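Local coordinates for protein histidine kinase (Paraburkholderia phymatum, PDB 6NB0) that probably acts as a phosphorelay sensor kinase, transferring phosphate from ATP to a histidine of a protein, at residues L182-A187 with T195-D200. Numbering follows the deposited sequence.
Sequences LLVTFA and TTVTLD
The flat group met by Val197 is a backbone one, the carbonyl of Ala187: Val197 CG2 lies 4.2 Å from Ala187 C, while the planar ring of Phe186 turns to Val250 and Leu251 and takes no part. Everything else is aliphatic, a compact example of a helix packed on a sheet through alanine, valine and leucine side chains. Val197 straddles the methyl of Ala187 with both its branches, CG1 approaching Ala187 CB to 3.7 Å. Since Val197 CG1 is anti to its backbone N (chi1 174°), that branch also faces Val184, whose CG1 lies 4.3 Å from it. The second branch of Val184 serves the next inward-facing position of the strand: its CG2 reaches Leu199 CD2 at 4.1 Å, the two side chains crossing nearly at right angles. Alternation along the strand thus gives the helix Val197 and Leu199, while Thr198 between them points away. The helix segment and strand run almost antiparallel, at 161° with axes 9.1 Å apart, consistent with the short connection between them. Together they form part of the alpha/beta sandwich expected of a histidine kinase ATP-binding domain. Helix 135-154 packs alongside, its Thr142 and Val146 touching Val184 and its Leu139 touching Leu199; strand 157-161 adds Leu158 against both valines, and strand 207-214 brings Val212 against Ala187 and Val197.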
ATOM      1  N   LEU A 182      -0.905   8.102 -11.462  1.00 22.14           N
ATOM      2  CA  LEU A 182      -0.751   6.736 -11.965  1.00 24.17           C
ATOM      3  C   LEU A 182      -1.160   6.643 -13.423  1.00 24.18           C
ATOM      4  O   LEU A 182      -0.520   5.936 -14.212  1.00 25.85           O
ATOM      5  CB  LEU A 182      -1.583   5.773 -11.106  1.00 24.88           C
ATOM      6  CG  LEU A 182      -1.552   4.278 -11.493  1.00 23.70           C
ATOM      7  CD1 LEU A 182      -0.107   3.741 -11.473  1.00 24.11           C
ATOM      8  CD2 LEU A 182      -2.422   3.462 -10.518  1.00 22.85           C
ATOM      9  N   LEU A 183      -2.226   7.360 -13.797  1.00 26.01           N
ATOM     10  CA  LEU A 183      -2.653   7.430 -15.193  1.00 25.72           C
ATOM     11  C   LEU A 183      -1.488   7.829 -16.099  1.00 29.77           C
ATOM     12  O   LEU A 183      -1.244   7.197 -17.135  1.00 27.36           O
ATOM     13  CB  LEU A 183      -3.802   8.438 -15.304  1.00 32.26           C
ATOM     14  CG  LEU A 183      -4.859   8.302 -16.391  1.00 43.23           C
ATOM     15  CD1 LEU A 183      -5.745   7.095 -16.073  1.00 33.35           C
ATOM     16  CD2 LEU A 183      -5.678   9.598 -16.486  1.00 42.37           C
ATOM     17  N   VAL A 184      -0.748   8.881 -15.712  1.00 25.36           N
ATOM     18  CA  VAL A 184       0.389   9.327 -16.527  1.00 27.57           C
ATOM     19  C   VAL A 184       1.595   8.399 -16.357  1.00 28.13           C
ATOM     20  O   VAL A 184       2.278   8.064 -17.334  1.00 25.41           O
ATOM     21  CB  VAL A 184       0.764  10.789 -16.187  1.00 24.87           C
ATOM     22  CG1 VAL A 184       1.914  11.275 -17.102  1.00 24.84           C
ATOM     23  CG2 VAL A 184      -0.483  11.734 -16.341  1.00 24.33           C
ATOM     24  N   THR A 185       1.907   8.012 -15.120  1.00 24.65           N
ATOM     25  CA  THR A 185       3.085   7.169 -14.875  1.00 22.90           C
ATOM     26  C   THR A 185       2.980   5.835 -15.619  1.00 23.64           C
ATOM     27  O   THR A 185       3.976   5.332 -16.161  1.00 26.12           O
ATOM     28  CB  THR A 185       3.234   6.938 -13.369  1.00 23.39           C
ATOM     29  OG1 THR A 185       3.517   8.193 -12.731  1.00 24.06           O
ATOM     30  CG2 THR A 185       4.376   5.968 -13.058  1.00 25.92           C
ATOM     31  N   PHE A 186       1.790   5.240 -15.641  1.00 24.61           N
ATOM     32  CA  PHE A 186       1.623   3.979 -16.371  1.00 26.81           C
ATOM     33  C   PHE A 186       1.990   4.151 -17.842  1.00 23.48           C
ATOM     34  O   PHE A 186       2.692   3.312 -18.434  1.00 24.21           O
ATOM     35  CB  PHE A 186       0.176   3.482 -16.226  1.00 25.48           C
ATOM     36  CG  PHE A 186      -0.080   2.174 -16.954  1.00 25.00           C
ATOM     37  CD1 PHE A 186      -0.467   2.165 -18.272  1.00 25.31           C
ATOM     38  CD2 PHE A 186       0.118   0.963 -16.302  1.00 27.45           C
ATOM     39  CE1 PHE A 186      -0.660   0.953 -18.958  1.00 27.99           C
ATOM     40  CE2 PHE A 186      -0.073  -0.248 -16.959  1.00 32.45           C
ATOM     41  CZ  PHE A 186      -0.474  -0.255 -18.281  1.00 28.43           C
ATOM     42  N   ALA A 187       1.485   5.223 -18.463  1.00 23.95           N
ATOM     43  CA  ALA A 187       1.778   5.461 -19.873  1.00 26.63           C
ATOM     44  C   ALA A 187       3.269   5.659 -20.078  1.00 29.20           C
ATOM     45  O   ALA A 187       3.850   5.109 -21.026  1.00 28.20           O
ATOM     46  CB  ALA A 187       0.986   6.679 -20.371  1.00 24.14           C
ATOM     47  N   THR A 195       9.086   9.145 -26.989  1.00 30.10           N
ATOM     48  CA  THR A 195       7.628   9.170 -27.084  1.00 30.30           C
ATOM     49  C   THR A 195       7.051  10.353 -26.317  1.00 32.53           C
ATOM     50  O   THR A 195       7.586  10.773 -25.290  1.00 32.05           O
ATOM     51  CB  THR A 195       7.059   7.844 -26.534  1.00 27.78           C
ATOM     52  OG1 THR A 195       7.470   6.781 -27.409  1.00 34.83           O
ATOM     53  CG2 THR A 195       5.519   7.873 -26.450  1.00 30.32           C
ATOM     54  N   THR A 196       5.955  10.904 -26.836  1.00 29.18           N
ATOM     55  CA  THR A 196       5.179  11.927 -26.143  1.00 29.06           C
ATOM     56  C   THR A 196       3.946  11.300 -25.492  1.00 31.29           C
ATOM     57  O   THR A 196       3.140  10.661 -26.173  1.00 30.85           O
ATOM     58  CB  THR A 196       4.750  13.033 -27.108  1.00 27.66           C
ATOM     59  OG1 THR A 196       5.917  13.634 -27.674  1.00 31.17           O
ATOM     60  CG2 THR A 196       3.929  14.104 -26.370  1.00 29.42           C
ATOM     61  N   VAL A 197       3.806  11.499 -24.185  1.00 28.81           N
ATOM     62  CA  VAL A 197       2.607  11.126 -23.428  1.00 27.93           C
ATOM     63  C   VAL A 197       1.790  12.386 -23.176  1.00 31.48           C
ATOM     64  O   VAL A 197       2.300  13.361 -22.618  1.00 27.63           O
ATOM     65  CB  VAL A 197       2.973  10.426 -22.107  1.00 24.68           C
ATOM     66  CG1 VAL A 197       1.709  10.178 -21.247  1.00 24.10           C
ATOM     67  CG2 VAL A 197       3.702   9.090 -22.399  1.00 24.74           C
ATOM     68  N   THR A 198       0.528  12.389 -23.602  1.00 27.63           N
ATOM     69  CA  THR A 198      -0.307  13.581 -23.493  1.00 25.45           C
ATOM     70  C   THR A 198      -1.408  13.330 -22.472  1.00 30.79           C
ATOM     71  O   THR A 198      -2.129  12.329 -22.572  1.00 28.45           O
ATOM     72  CB  THR A 198      -0.918  13.941 -24.851  1.00 26.43           C
ATOM     73  OG1 THR A 198       0.124  14.280 -25.773  1.00 29.79           O
ATOM     74  CG2 THR A 198      -1.921  15.104 -24.720  1.00 31.82           C
ATOM     75  N   LEU A 199      -1.534  14.239 -21.499  1.00 23.45           N
ATOM     76  CA  LEU A 199      -2.682  14.283 -20.602  1.00 24.36           C
ATOM     77  C   LEU A 199      -3.651  15.338 -21.128  1.00 27.03           C
ATOM     78  O   LEU A 199      -3.295  16.524 -21.198  1.00 29.30           O
ATOM     79  CB  LEU A 199      -2.226  14.623 -19.180  1.00 23.90           C
ATOM     80  CG  LEU A 199      -3.323  14.877 -18.130  1.00 28.58           C
ATOM     81  CD1 LEU A 199      -4.229  13.665 -17.993  1.00 27.38           C
ATOM     82  CD2 LEU A 199      -2.677  15.199 -16.790  1.00 26.46           C
ATOM     83  N   ASP A 200      -4.840  14.906 -21.551  1.00 25.04           N
ATOM     84  CA  ASP A 200      -5.932  15.802 -21.951  1.00 25.48           C
ATOM     85  C   ASP A 200      -6.917  15.877 -20.793  1.00 31.81           C
ATOM     86  O   ASP A 200      -7.275  14.837 -20.237  1.00 30.41           O
ATOM     87  CB  ASP A 200      -6.689  15.269 -23.174  1.00 35.55           C
ATOM     88  CG  ASP A 200      -5.911  15.385 -24.449  1.00 53.86           C
ATOM     89  OD1 ASP A 200      -4.954  16.171 -24.497  1.00 62.47           O
ATOM     90  OD2 ASP A 200      -6.279  14.698 -25.416  1.00 67.10           O
TER